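Local coordinates for ABC transporter, substrate binding protein (Agrobacterium tumefaciens, PDB 3C9H) that probably serves as the periplasmic solute-binding component of an ABC importer and carries a bound magnesium ion in its crystal, at residues Gln34-Tyr39 against Arg278-Phe283; Lys101-Gly106 against Ala123-Thr128; Phe139-Pro144 against Glu149-Thr154; Ala218-Val223 against Ala240-Arg245; Pro325-Val328 against Met333-Leu336. All blocks are in the same frame, centred on the assembly; numbering follows the deposited sequence.

Strand 35-40, near the N terminus, opens contact 1, which closes only when helix 274-285 packs against it, enclosing contacts 2, 3 and 4 in its loop. Within that loop the other three follow in series. Contact 2 joins the end of helix 96-104 to the hairpin of strands 124-125 and 129-131; contact 3 folds the segment leading into helix 155-164 back on strand 135-142; contact 4 pairs helices 216-224 and 236-245. Contact 5 follows near the C terminus, a short loop between strand 323-325 and helix 338-353. None cross. Contacts 2 and 5 touch, as do 3 and 4, and contacts 2 and 3 lie on opposite sides of the chain's centre.

Contact 1: residues Gln34-Tyr39 against Arg278-Phe283; sequences QTLVVY and RRYLEF
Tyr280 on helix 274-285 lays its ring against Leu36 and Val38, two alternate residues whose side chains leave strand 35-40 on the same face. Leu36 makes the tighter contact with one methyl: CD2 comes to 3.3 Å from Tyr280 CD1, meeting the ring obliquely beside its attachment to the helix. Val38 instead uses CG2, which stands over a face of the ring at 4.2 Å from its centroid and 19° off the normal, a CH-pi contact shifted to the rim; its nearest ring atom is CE2, at 4.0 Å from Val38 CG2. With CG of Tyr280 anti to the backbone N (chi1 -164°), the phenol extends from the helix so that its near part meets Leu36 and its far part Val38. Both aliphatic side chains lie roughly perpendicular to the tyrosine side chain. The ring is buried among other aromatics: Phe54 meets it edge-to-face, Phe90 and Phe284 also touch it, and Ile51 adds an aliphatic neighbour from helix 44-57. The strand is itself held by backbone hydrogen bonds from Leu36 to Ala62 and His64 and from Val37 to Asp89. Its end leads to Ser41 and Asp43 of the magnesium site, with the side chain of Val38 about 12 Å from the metal. A helix packed on a face of parallel strands in this way is characteristic of the alpha/beta lobes of periplasmic binding proteins.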
# COMPACT_ATOMS: atom_id res chain seq x y z
N GLN A 34 -24.49 10.36 -13.40
CA GLN A 34 -23.60 10.72 -12.29
C GLN A 34 -22.41 9.77 -12.22
O GLN A 34 -22.59 8.56 -12.03
CB GLN A 34 -24.36 10.74 -10.96
CG GLN A 34 -24.91 12.12 -10.54
CD GLN A 34 -25.14 12.21 -9.03
OE1 GLN A 34 -26.08 11.60 -8.49
NE2 GLN A 34 -24.29 12.97 -8.34
N THR A 35 -21.21 10.31 -12.41
CA THR A 35 -19.99 9.52 -12.41
C THR A 35 -19.11 9.89 -11.20
O THR A 35 -18.76 11.06 -10.98
CB THR A 35 -19.23 9.70 -13.75
OG1 THR A 35 -20.12 9.36 -14.84
CG2 THR A 35 -17.99 8.82 -13.83
N LEU A 36 -18.81 8.87 -10.41
CA LEU A 36 -17.79 8.93 -9.35
C LEU A 36 -16.40 8.82 -9.96
O LEU A 36 -16.11 7.88 -10.72
CB LEU A 36 -18.00 7.78 -8.36
CG LEU A 36 -16.94 7.58 -7.29
CD1 LEU A 36 -17.05 8.69 -6.19
CD2 LEU A 36 -17.01 6.19 -6.72
N VAL A 37 -15.54 9.76 -9.62
CA VAL A 37 -14.17 9.71 -10.08
C VAL A 37 -13.28 9.33 -8.88
O VAL A 37 -13.31 9.98 -7.84
CB VAL A 37 -13.71 11.03 -10.69
CG1 VAL A 37 -12.24 10.94 -11.07
CG2 VAL A 37 -14.57 11.37 -11.96
N VAL A 38 -12.48 8.29 -9.07
CA VAL A 38 -11.58 7.76 -8.02
C VAL A 38 -10.13 7.82 -8.50
O VAL A 38 -9.82 7.31 -9.58
CB VAL A 38 -11.97 6.28 -7.65
CG1 VAL A 38 -11.04 5.70 -6.59
CG2 VAL A 38 -13.47 6.18 -7.25
N TYR A 39 -9.23 8.44 -7.74
CA TYR A 39 -7.79 8.21 -7.90
C TYR A 39 -7.31 7.24 -6.83
O TYR A 39 -7.41 7.53 -5.64
CB TYR A 39 -6.95 9.47 -7.80
CG TYR A 39 -7.33 10.60 -8.74
CD1 TYR A 39 -8.18 10.40 -9.82
CD2 TYR A 39 -6.81 11.89 -8.52
CE1 TYR A 39 -8.51 11.47 -10.66
CE2 TYR A 39 -7.14 12.93 -9.31
CZ TYR A 39 -7.98 12.72 -10.40
OH TYR A 39 -8.29 13.80 -11.20
N ARG A 278 -18.03 10.56 -0.63
CA ARG A 278 -18.37 10.13 0.71
C ARG A 278 -19.17 8.83 0.72
O ARG A 278 -19.02 8.00 1.64
CB ARG A 278 -19.18 11.18 1.45
CG ARG A 278 -18.34 12.24 2.02
CD ARG A 278 -19.12 13.20 2.82
NE ARG A 278 -18.47 14.48 2.66
CZ ARG A 278 -18.88 15.45 1.87
NH1 ARG A 278 -20.02 15.41 1.23
NH2 ARG A 278 -18.16 16.53 1.81
N ARG A 279 -20.01 8.65 -0.29
CA ARG A 279 -20.78 7.41 -0.42
C ARG A 279 -19.86 6.20 -0.61
O ARG A 279 -20.07 5.14 -0.01
CB ARG A 279 -21.77 7.45 -1.60
CG ARG A 279 -22.99 6.58 -1.29
CD ARG A 279 -23.94 6.43 -2.43
NE ARG A 279 -24.56 7.69 -2.79
CZ ARG A 279 -25.46 7.85 -3.75
NH1 ARG A 279 -25.86 6.81 -4.49
NH2 ARG A 279 -25.95 9.06 -4.00
N TYR A 280 -18.87 6.37 -1.48
CA TYR A 280 -17.87 5.34 -1.74
C TYR A 280 -17.02 5.07 -0.48
O TYR A 280 -16.81 3.92 -0.08
CB TYR A 280 -17.00 5.82 -2.88
CG TYR A 280 -16.16 4.78 -3.55
CD1 TYR A 280 -16.72 3.87 -4.45
CD2 TYR A 280 -14.78 4.74 -3.36
CE1 TYR A 280 -15.92 2.92 -5.14
CE2 TYR A 280 -13.98 3.80 -4.05
CZ TYR A 280 -14.56 2.91 -4.93
OH TYR A 280 -13.77 1.98 -5.59
N LEU A 281 -16.56 6.14 0.16
CA LEU A 281 -15.87 6.00 1.45
C LEU A 281 -16.69 5.24 2.48
O LEU A 281 -16.22 4.29 3.11
CB LEU A 281 -15.47 7.38 1.98
CG LEU A 281 -14.79 7.43 3.33
CD1 LEU A 281 -13.56 6.46 3.42
CD2 LEU A 281 -14.42 8.88 3.66
N GLU A 282 -17.95 5.63 2.65
CA GLU A 282 -18.85 4.90 3.52
C GLU A 282 -18.91 3.41 3.14
O GLU A 282 -18.87 2.55 4.03
CB GLU A 282 -20.25 5.52 3.46
CG GLU A 282 -21.18 5.09 4.56
CD GLU A 282 -22.31 6.08 4.73
OE1 GLU A 282 -23.06 6.23 3.74
OE2 GLU A 282 -22.42 6.72 5.82
N PHE A 283 -18.99 3.11 1.85
CA PHE A 283 -19.01 1.72 1.43
C PHE A 283 -17.72 0.97 1.82
O PHE A 283 -17.77 -0.14 2.35
CB PHE A 283 -19.31 1.58 -0.07
CG PHE A 283 -19.28 0.15 -0.54
CD1 PHE A 283 -20.41 -0.66 -0.41
CD2 PHE A 283 -18.12 -0.40 -1.03
CE1 PHE A 283 -20.36 -1.99 -0.81
CE2 PHE A 283 -18.06 -1.75 -1.43
CZ PHE A 283 -19.16 -2.54 -1.31

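Contact 2: residues Lys101-Gly106 against Ala123-Thr128; sequences KLSNDG and ANWRNT
A tight beta hairpin, strand 124-125 turning into strand 129-131, meets the C-terminal end of helix 96-104 through Trp125 and Ser103. The indole arrives obliquely with its six-membered ring: CZ3 lies 3.4 Å from Ser103 CB, and CH2 is 3.9 Å from Asn104 CA. Beside it, the amide of Asn104 is inclined at 58° to the indole plane, its ND2 being 4.0 Å from Trp125 CZ2. Ser103 OG is turned to its own helix and hydrogen-bonds to the carbonyl O of Gln99, so the serine meets the tryptophan with its CB and its backbone carbonyl. Thr128 places CG2 4.1 Å from Ser103 OG.

The hairpin has a type I' turn with Arg126 and Asn127 at its tip, both with left-handed backbone angles, closed by the bond from Thr128 N to Trp125 O. Asn124 braces it as an Asx motif: its OD1 accepts from Asn127 N at 2.8 Å, in the carbonyl plane and on a lone pair. Thr128 OG1 also donates to Arg126 O, two residues back, from above the carbonyl plane. Arg126 folds back on Trp125, placing CG 3.7 Å above the indole plane, while Val328 packs against the tryptophan from the C-terminal loop.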
# COMPACT_ATOMS: atom_id res chain seq x y z
N LYS A 101 -0.47 14.40 4.64
CA LYS A 101 -0.07 15.72 4.13
C LYS A 101 -1.16 16.47 3.34
O LYS A 101 -1.39 17.65 3.60
CB LYS A 101 1.22 15.65 3.32
CG LYS A 101 1.72 17.03 2.85
CD LYS A 101 3.14 16.95 2.39
CE LYS A 101 3.73 18.35 2.05
NZ LYS A 101 3.58 19.40 3.16
N LEU A 102 -1.82 15.83 2.37
CA LEU A 102 -2.95 16.48 1.69
C LEU A 102 -3.95 16.99 2.70
O LEU A 102 -4.40 18.12 2.61
CB LEU A 102 -3.69 15.55 0.73
CG LEU A 102 -3.05 15.09 -0.57
CD1 LEU A 102 -3.94 14.00 -1.20
CD2 LEU A 102 -2.84 16.23 -1.54
N SER A 103 -4.31 16.14 3.66
CA SER A 103 -5.33 16.45 4.65
C SER A 103 -4.87 17.61 5.55
O SER A 103 -5.65 18.53 5.87
CB SER A 103 -5.63 15.20 5.48
OG SER A 103 -6.11 14.14 4.65
N ASN A 104 -3.60 17.58 5.93
CA ASN A 104 -3.02 18.67 6.72
C ASN A 104 -2.96 20.03 5.97
O ASN A 104 -3.08 21.09 6.58
CB ASN A 104 -1.62 18.24 7.18
CG ASN A 104 -1.06 19.14 8.25
OD1 ASN A 104 -0.11 19.89 8.00
ND2 ASN A 104 -1.64 19.08 9.44
N ASP A 105 -2.76 20.00 4.65
CA ASP A 105 -2.53 21.23 3.88
C ASP A 105 -3.80 21.78 3.26
O ASP A 105 -3.74 22.74 2.49
CB ASP A 105 -1.49 21.00 2.78
CG ASP A 105 -0.10 20.76 3.32
OD1 ASP A 105 0.14 21.09 4.49
OD2 ASP A 105 0.77 20.27 2.57
N GLY A 106 -4.95 21.19 3.59
CA GLY A 106 -6.22 21.73 3.13
C GLY A 106 -6.77 21.14 1.84
O GLY A 106 -7.78 21.63 1.34
N ALA A 123 -7.05 4.97 13.37
CA ALA A 123 -7.34 4.88 11.95
C ALA A 123 -8.17 6.07 11.45
O ALA A 123 -8.67 6.06 10.32
CB ALA A 123 -8.03 3.54 11.63
N ASN A 124 -8.29 7.11 12.27
CA ASN A 124 -9.08 8.28 11.92
C ASN A 124 -8.35 9.58 12.28
O ASN A 124 -8.13 9.86 13.46
CB ASN A 124 -10.41 8.21 12.67
CG ASN A 124 -11.32 9.37 12.37
OD1 ASN A 124 -10.94 10.32 11.70
ND2 ASN A 124 -12.54 9.29 12.88
N TRP A 125 -7.96 10.35 11.27
CA TRP A 125 -7.48 11.73 11.46
C TRP A 125 -8.62 12.72 11.14
O TRP A 125 -8.98 12.90 9.98
CB TRP A 125 -6.27 12.05 10.58
CG TRP A 125 -5.62 13.39 10.91
CD1 TRP A 125 -4.83 13.67 11.98
CD2 TRP A 125 -5.75 14.63 10.17
NE1 TRP A 125 -4.45 14.99 11.96
CE2 TRP A 125 -5.00 15.60 10.87
CE3 TRP A 125 -6.44 15.02 9.02
CZ2 TRP A 125 -4.90 16.94 10.43
CZ3 TRP A 125 -6.34 16.35 8.58
CH2 TRP A 125 -5.58 17.29 9.28
N ARG A 126 -9.20 13.30 12.19
CA ARG A 126 -10.18 14.39 12.08
C ARG A 126 -11.37 14.14 11.19
O ARG A 126 -11.86 15.07 10.55
CB ARG A 126 -9.49 15.65 11.60
CG ARG A 126 -8.39 16.08 12.51
CD ARG A 126 -8.00 17.48 12.19
NE ARG A 126 -7.01 17.98 13.13
CZ ARG A 126 -6.20 19.01 12.90
NH1 ARG A 126 -6.22 19.68 11.74
NH2 ARG A 126 -5.34 19.36 13.85
N ASN A 127 -11.87 12.90 11.18
CA ASN A 127 -13.02 12.50 10.35
C ASN A 127 -12.79 12.83 8.86
O ASN A 127 -13.74 12.91 8.08
CB ASN A 127 -14.30 13.17 10.87
CG ASN A 127 -15.02 12.36 11.94
OD1 ASN A 127 -16.23 12.54 12.15
ND2 ASN A 127 -14.32 11.48 12.62
N THR A 128 -11.52 12.92 8.49
CA THR A 128 -11.10 13.42 7.18
C THR A 128 -10.33 12.36 6.37
O THR A 128 -10.70 12.06 5.24
CB THR A 128 -10.25 14.71 7.33
OG1 THR A 128 -11.05 15.71 7.97
CG2 THR A 128 -9.82 15.25 5.95

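Contact 3: residues Phe139-Pro144 against Glu149-Thr154; sequences FVYHKP and EKPPAT
Strand 135-142 and the irregular segment 149-154 run past each other in opposite senses, Tyr141 facing Pro151 and Phe139 facing Ala153, with the paired CA atoms 7.1 Å apart at Tyr141 and Pro151. At the first pair the proline ring sits on the phenol: Pro151 CG lies 3.4 Å from the centroid of the Tyr141 ring and just 6° off its normal, a well-centred CH-pi contact. Tyr141 holds its CG between the backbone N and the carbonyl carbon (chi1 65°), which turns the ring so that one face meets the proline. Phe139 works differently, presenting its edge to backbone oxygens. Its CD2 is 3.3 Å from Pro152 O, close to the ring plane, and its CE2 is 3.7 Å from Thr154 O. The positively polarised ring edge probably gives Pro152 O some compensation, since that buried carbonyl has no hydrogen-bond partner in the model. Phe158 adds an edge-to-face contact to Phe139, and Val252 of strand 249-252 packs on Phe139, Tyr141 and Pro151. Thr154 then N-caps helix 155-164, its OG1 bonding to Glu157 N. The whole forms a strand-to-helix connection of the alpha/beta binding-protein fold, with a proline-rich linker folded over the strand it follows.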
# COMPACT_ATOMS: atom_id res chain seq x y z
N PHE A 139 8.59 -10.53 2.59
CA PHE A 139 9.53 -11.11 1.64
C PHE A 139 8.73 -12.02 0.72
O PHE A 139 7.80 -12.69 1.15
CB PHE A 139 10.61 -11.98 2.30
CG PHE A 139 11.47 -11.30 3.36
CD1 PHE A 139 11.45 -9.93 3.59
CD2 PHE A 139 12.33 -12.07 4.12
CE1 PHE A 139 12.27 -9.35 4.55
CE2 PHE A 139 13.17 -11.49 5.09
CZ PHE A 139 13.14 -10.14 5.30
N VAL A 140 9.16 -12.10 -0.53
CA VAL A 140 8.66 -13.06 -1.45
C VAL A 140 9.85 -13.82 -2.03
O VAL A 140 10.98 -13.31 -2.05
CB VAL A 140 7.77 -12.42 -2.56
CG1 VAL A 140 6.52 -11.80 -1.94
CG2 VAL A 140 8.55 -11.37 -3.36
N TYR A 141 9.61 -15.06 -2.43
CA TYR A 141 10.68 -15.87 -3.01
C TYR A 141 10.13 -16.78 -4.09
O TYR A 141 8.93 -17.08 -4.11
CB TYR A 141 11.41 -16.69 -1.93
CG TYR A 141 10.59 -17.75 -1.22
CD1 TYR A 141 10.72 -19.11 -1.53
CD2 TYR A 141 9.69 -17.40 -0.22
CE1 TYR A 141 9.96 -20.07 -0.87
CE2 TYR A 141 8.95 -18.34 0.44
CZ TYR A 141 9.08 -19.68 0.10
OH TYR A 141 8.33 -20.60 0.78
N HIS A 142 11.03 -17.20 -4.98
CA HIS A 142 10.76 -18.18 -6.01
C HIS A 142 11.00 -19.59 -5.43
O HIS A 142 12.14 -20.00 -5.24
CB HIS A 142 11.67 -17.90 -7.20
CG HIS A 142 11.48 -18.83 -8.36
ND1 HIS A 142 10.30 -18.92 -9.06
CD2 HIS A 142 12.34 -19.68 -8.95
CE1 HIS A 142 10.44 -19.80 -10.03
NE2 HIS A 142 11.66 -20.28 -9.99
N LYS A 143 9.92 -20.29 -5.12
CA LYS A 143 9.98 -21.60 -4.45
C LYS A 143 10.94 -22.59 -5.11
O LYS A 143 11.74 -23.19 -4.43
CB LYS A 143 8.58 -22.22 -4.32
CG LYS A 143 7.61 -21.43 -3.47
CD LYS A 143 6.35 -22.24 -3.20
CE LYS A 143 5.40 -21.48 -2.31
NZ LYS A 143 4.42 -22.36 -1.60
N PRO A 144 10.87 -22.76 -6.44
CA PRO A 144 11.84 -23.64 -7.11
C PRO A 144 13.31 -23.29 -6.90
O PRO A 144 14.17 -24.15 -7.10
CB PRO A 144 11.49 -23.50 -8.59
CG PRO A 144 10.03 -23.16 -8.58
CD PRO A 144 9.88 -22.23 -7.39
N GLU A 149 17.77 -25.05 0.58
CA GLU A 149 17.82 -24.17 1.71
C GLU A 149 16.57 -23.33 1.75
O GLU A 149 16.09 -22.90 0.70
CB GLU A 149 19.05 -23.28 1.61
CG GLU A 149 19.40 -22.58 2.89
CD GLU A 149 20.40 -21.47 2.64
OE1 GLU A 149 21.29 -21.65 1.76
OE2 GLU A 149 20.28 -20.42 3.32
N LYS A 150 16.03 -23.13 2.93
CA LYS A 150 14.80 -22.36 3.06
C LYS A 150 15.09 -20.86 2.90
O LYS A 150 16.22 -20.41 3.11
CB LYS A 150 14.07 -22.70 4.37
CG LYS A 150 14.78 -22.36 5.67
CD LYS A 150 13.85 -22.74 6.84
CE LYS A 150 14.53 -22.67 8.22
NZ LYS A 150 15.68 -21.68 8.35
N PRO A 151 14.08 -20.07 2.49
CA PRO A 151 14.40 -18.65 2.30
C PRO A 151 14.65 -17.93 3.62
O PRO A 151 14.25 -18.43 4.67
CB PRO A 151 13.16 -18.11 1.60
CG PRO A 151 12.06 -18.97 2.05
CD PRO A 151 12.67 -20.35 2.15
N PRO A 152 15.31 -16.75 3.56
CA PRO A 152 15.58 -15.94 4.74
C PRO A 152 14.28 -15.42 5.35
O PRO A 152 13.34 -15.13 4.62
CB PRO A 152 16.45 -14.80 4.20
CG PRO A 152 16.12 -14.72 2.74
CD PRO A 152 15.81 -16.11 2.32
N ALA A 153 14.22 -15.39 6.69
CA ALA A 153 13.03 -14.99 7.44
C ALA A 153 13.24 -13.72 8.28
O ALA A 153 12.32 -13.25 8.94
CB ALA A 153 12.58 -16.13 8.34
N THR A 154 14.45 -13.19 8.27
CA THR A 154 14.80 -11.96 8.95
C THR A 154 15.74 -11.19 8.03
O THR A 154 16.26 -11.74 7.05
CB THR A 154 15.54 -12.22 10.30
OG1 THR A 154 16.85 -12.71 10.04
CG2 THR A 154 14.77 -13.17 11.20

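Contact 4: residues Ala218-Val223 against Ala240-Arg245; sequences AILERV and ADWASR
Trp242 lays one face of its indole on Leu220 and Glu221, bringing helices 216-224 and 236-245 to a CA separation of 7.2 Å between Leu220 and Trp242. The central interaction is CH-pi: Leu220 CB lies 3.7 Å from the centroid of the five-membered ring, 2° off its normal. Van der Waals contacts extend it. Leu220 CD1 is 3.6 Å from Trp242 CD1, while at the far end of the indole CH2 comes within 3.5 Å of Glu221 CA and 3.6 Å of its CB; the backbone N of Glu221 also lies over this face. The leucine and tryptophan point past each other, with Leu220 CB and CD1 resting on the pyrrole end of the indole.

Polar bonds stay within each segment. Arg245 NH2 binds Asp241 OD2 at 2.8 Å, in the guanidinium plane but above the carboxylate plane, and this places NH2 over the indole face opposite Leu220. On helix 216-224, Arg222 NH1 donates to Ala218 O and makes a weak, longer salt bridge with Glu221 OE2. His246 stacks with the tryptophan and hydrogen-bonds through ND1 to Trp242 O. The Trp242 side chain is about 6 Å from that of Asp43, a magnesium ligand, which puts this helix-helix contact of the alpha/beta fold beside the metal site.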
# COMPACT_ATOMS: atom_id res chain seq x y z
N ALA A 218 5.08 -5.65 -10.62
CA ALA A 218 6.26 -5.85 -11.49
C ALA A 218 7.25 -6.85 -10.86
O ALA A 218 7.85 -7.70 -11.53
CB ALA A 218 6.99 -4.52 -11.80
N ILE A 219 7.44 -6.73 -9.56
CA ILE A 219 8.36 -7.61 -8.85
C ILE A 219 7.74 -9.00 -8.77
O ILE A 219 8.39 -9.98 -9.08
CB ILE A 219 8.71 -7.06 -7.47
CG1 ILE A 219 9.50 -5.74 -7.60
CG2 ILE A 219 9.48 -8.13 -6.66
CD1 ILE A 219 9.65 -4.96 -6.27
N LEU A 220 6.46 -9.08 -8.43
CA LEU A 220 5.79 -10.36 -8.34
C LEU A 220 5.83 -11.14 -9.64
O LEU A 220 6.14 -12.34 -9.62
CB LEU A 220 4.36 -10.19 -7.81
CG LEU A 220 4.30 -9.90 -6.31
CD1 LEU A 220 2.96 -9.31 -5.94
CD2 LEU A 220 4.60 -11.16 -5.47
N GLU A 221 5.59 -10.49 -10.78
CA GLU A 221 5.69 -11.21 -12.08
C GLU A 221 7.06 -11.83 -12.29
O GLU A 221 7.14 -12.94 -12.77
CB GLU A 221 5.23 -10.38 -13.31
CG GLU A 221 5.68 -8.97 -13.39
CD GLU A 221 4.80 -8.10 -14.35
OE1 GLU A 221 3.63 -7.74 -14.00
OE2 GLU A 221 5.33 -7.74 -15.42
N ARG A 222 8.12 -11.14 -11.87
CA ARG A 222 9.49 -11.59 -12.10
C ARG A 222 9.96 -12.67 -11.10
O ARG A 222 10.76 -13.56 -11.46
CB ARG A 222 10.43 -10.40 -12.12
CG ARG A 222 10.29 -9.56 -13.43
CD ARG A 222 10.87 -8.16 -13.29
NE ARG A 222 10.68 -7.38 -14.51
CZ ARG A 222 9.52 -6.91 -14.95
NH1 ARG A 222 8.39 -7.08 -14.26
NH2 ARG A 222 9.48 -6.24 -16.10
N VAL A 223 9.49 -12.59 -9.86
CA VAL A 223 9.70 -13.65 -8.87
C VAL A 223 8.92 -14.90 -9.28
O VAL A 223 9.44 -16.00 -9.16
CB VAL A 223 9.32 -13.19 -7.42
CG1 VAL A 223 9.36 -14.37 -6.40
CG2 VAL A 223 10.28 -12.06 -6.96
N ALA A 240 -0.13 -12.55 -1.70
CA ALA A 240 -1.12 -13.61 -1.48
C ALA A 240 -2.03 -13.80 -2.69
O ALA A 240 -2.35 -14.94 -3.05
CB ALA A 240 -1.92 -13.36 -0.20
N ASP A 241 -2.42 -12.70 -3.34
CA ASP A 241 -3.22 -12.76 -4.57
C ASP A 241 -2.49 -13.48 -5.68
O ASP A 241 -3.05 -14.38 -6.32
CB ASP A 241 -3.59 -11.36 -5.08
CG ASP A 241 -4.51 -11.42 -6.28
OD1 ASP A 241 -5.63 -11.94 -6.13
OD2 ASP A 241 -4.09 -10.96 -7.37
N TRP A 242 -1.24 -13.08 -5.92
CA TRP A 242 -0.38 -13.75 -6.89
C TRP A 242 -0.21 -15.24 -6.60
O TRP A 242 -0.42 -16.07 -7.50
CB TRP A 242 1.01 -13.10 -6.97
CG TRP A 242 1.05 -12.14 -8.06
CD1 TRP A 242 0.56 -10.86 -8.05
CD2 TRP A 242 1.55 -12.37 -9.37
NE1 TRP A 242 0.75 -10.27 -9.28
CE2 TRP A 242 1.35 -11.17 -10.11
CE3 TRP A 242 2.19 -13.45 -9.98
CZ2 TRP A 242 1.74 -11.04 -11.44
CZ3 TRP A 242 2.57 -13.32 -11.31
CH2 TRP A 242 2.35 -12.12 -12.02
N ALA A 243 0.19 -15.54 -5.37
CA ALA A 243 0.45 -16.90 -4.93
C ALA A 243 -0.77 -17.80 -5.09
O ALA A 243 -0.63 -19.01 -5.36
CB ALA A 243 0.92 -16.91 -3.47
N SER A 244 -1.97 -17.23 -4.93
CA SER A 244 -3.20 -18.00 -5.14
C SER A 244 -3.36 -18.48 -6.58
O SER A 244 -4.05 -19.46 -6.80
CB SER A 244 -4.44 -17.20 -4.75
OG SER A 244 -4.93 -16.49 -5.86
N ARG A 245 -2.75 -17.79 -7.54
CA ARG A 245 -2.81 -18.15 -8.96
C ARG A 245 -1.50 -18.73 -9.49
O ARG A 245 -1.50 -19.43 -10.50
CB ARG A 245 -3.15 -16.92 -9.82
CG ARG A 245 -4.63 -16.53 -9.83
CD ARG A 245 -4.88 -15.27 -10.69
NE ARG A 245 -4.42 -14.06 -10.00
CZ ARG A 245 -3.39 -13.28 -10.37
NH1 ARG A 245 -2.67 -13.52 -11.47
NH2 ARG A 245 -3.09 -12.23 -9.64

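Contact 5: residues Pro325-Val328 against Met333-Leu336; sequences PVPV and MVYL
Val326 meets Tyr335 through CG1, which lies 3.7 Å from CE2 of the phenol ring and approaches it obliquely. The same methyl comes to 4.3 Å from Val334 CG1, so one branch of Val326 touches both residues; that branch is anti to the backbone N (chi1 -168°), which directs it at segment 333-336. Pro327 joins Val326 at the same methyl of Val334, its CD 4.3 Å from Val334 CG1, while its carbonyl O lies 4.1 Å from Val334 CG2. The phenol oxygen reaches furthest into segment 325-328, with Tyr335 OH 3.3 Å from Pro327 O and 4.2 Å from Val328 CA. Tyr335 leaves its backbone to one side of segment 325-328, yet its ring ends close to it.

What positions these groups lies partly in the segment itself. Val334 CB is 4.1 Å above one face of the neighbouring Tyr335 ring, toward its rim, so valine and tyrosine present a joint surface, just after the 3-10 segment that ends at Val334. Farther out, Asp97 and Val100 of helix 96-104 touch Tyr335, Met96 of the same helix packs on Val326, and Arg190 of helix 183-194 lies against both Val326 and Val334. Val328 shares a backbone hydrogen bond with Trp122. The loop thus leaves strand 323-325, which runs parallel to strand 258-268, and folds on itself, in touch with helices 96-104 and 183-194, before entering helix 338-353.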
# COMPACT_ATOMS: atom_id res chain seq x y z
N PRO A 325 2.76 -1.35 12.82
CA PRO A 325 1.82 -0.50 12.06
C PRO A 325 2.09 0.98 12.25
O PRO A 325 2.84 1.36 13.15
CB PRO A 325 0.44 -0.86 12.62
CG PRO A 325 0.71 -1.45 13.99
CD PRO A 325 2.14 -1.93 14.02
N VAL A 326 1.45 1.79 11.40
CA VAL A 326 1.63 3.24 11.38
C VAL A 326 0.27 3.90 11.76
O VAL A 326 -0.75 3.65 11.12
CB VAL A 326 2.07 3.72 9.96
CG1 VAL A 326 2.53 5.15 10.00
CG2 VAL A 326 3.19 2.79 9.38
N PRO A 327 0.26 4.73 12.83
CA PRO A 327 -0.97 5.43 13.24
C PRO A 327 -1.23 6.70 12.42
O PRO A 327 -0.28 7.35 11.96
CB PRO A 327 -0.70 5.77 14.71
CG PRO A 327 0.82 5.93 14.79
CD PRO A 327 1.41 5.04 13.71
N VAL A 328 -2.51 7.05 12.25
CA VAL A 328 -2.93 8.22 11.44
C VAL A 328 -3.30 9.44 12.31
O VAL A 328 -3.07 10.60 11.93
CB VAL A 328 -4.17 7.88 10.58
CG1 VAL A 328 -4.44 8.95 9.55
CG2 VAL A 328 -4.01 6.52 9.90
N MET A 333 3.02 14.92 12.00
CA MET A 333 4.19 14.72 12.88
C MET A 333 4.76 13.29 12.92
O MET A 333 5.95 13.12 13.18
CB MET A 333 3.83 15.12 14.32
CG MET A 333 2.68 14.31 14.93
SD MET A 333 2.37 14.80 16.63
CE MET A 333 0.59 14.54 16.79
N VAL A 334 3.93 12.28 12.69
CA VAL A 334 4.42 10.88 12.61
C VAL A 334 5.36 10.67 11.40
O VAL A 334 6.24 9.78 11.41
CB VAL A 334 3.23 9.87 12.53
CG1 VAL A 334 3.74 8.42 12.51
CG2 VAL A 334 2.27 10.08 13.70
N TYR A 335 5.17 11.49 10.37
CA TYR A 335 5.84 11.33 9.08
C TYR A 335 6.95 12.36 8.82
O TYR A 335 6.90 13.48 9.33
CB TYR A 335 4.80 11.47 7.99
CG TYR A 335 3.61 10.59 8.22
CD1 TYR A 335 2.41 11.12 8.69
CD2 TYR A 335 3.67 9.22 7.97
CE1 TYR A 335 1.30 10.30 8.89
CE2 TYR A 335 2.56 8.39 8.16
CZ TYR A 335 1.38 8.95 8.63
OH TYR A 335 0.30 8.13 8.82
N LEU A 336 7.89 11.95 7.98
CA LEU A 336 9.06 12.77 7.61
C LEU A 336 8.67 13.98 6.77
O LEU A 336 7.97 13.85 5.78
CB LEU A 336 10.07 11.93 6.81
CG LEU A 336 10.96 10.95 7.58
CD1 LEU A 336 10.11 9.96 8.37
CD2 LEU A 336 11.89 10.21 6.63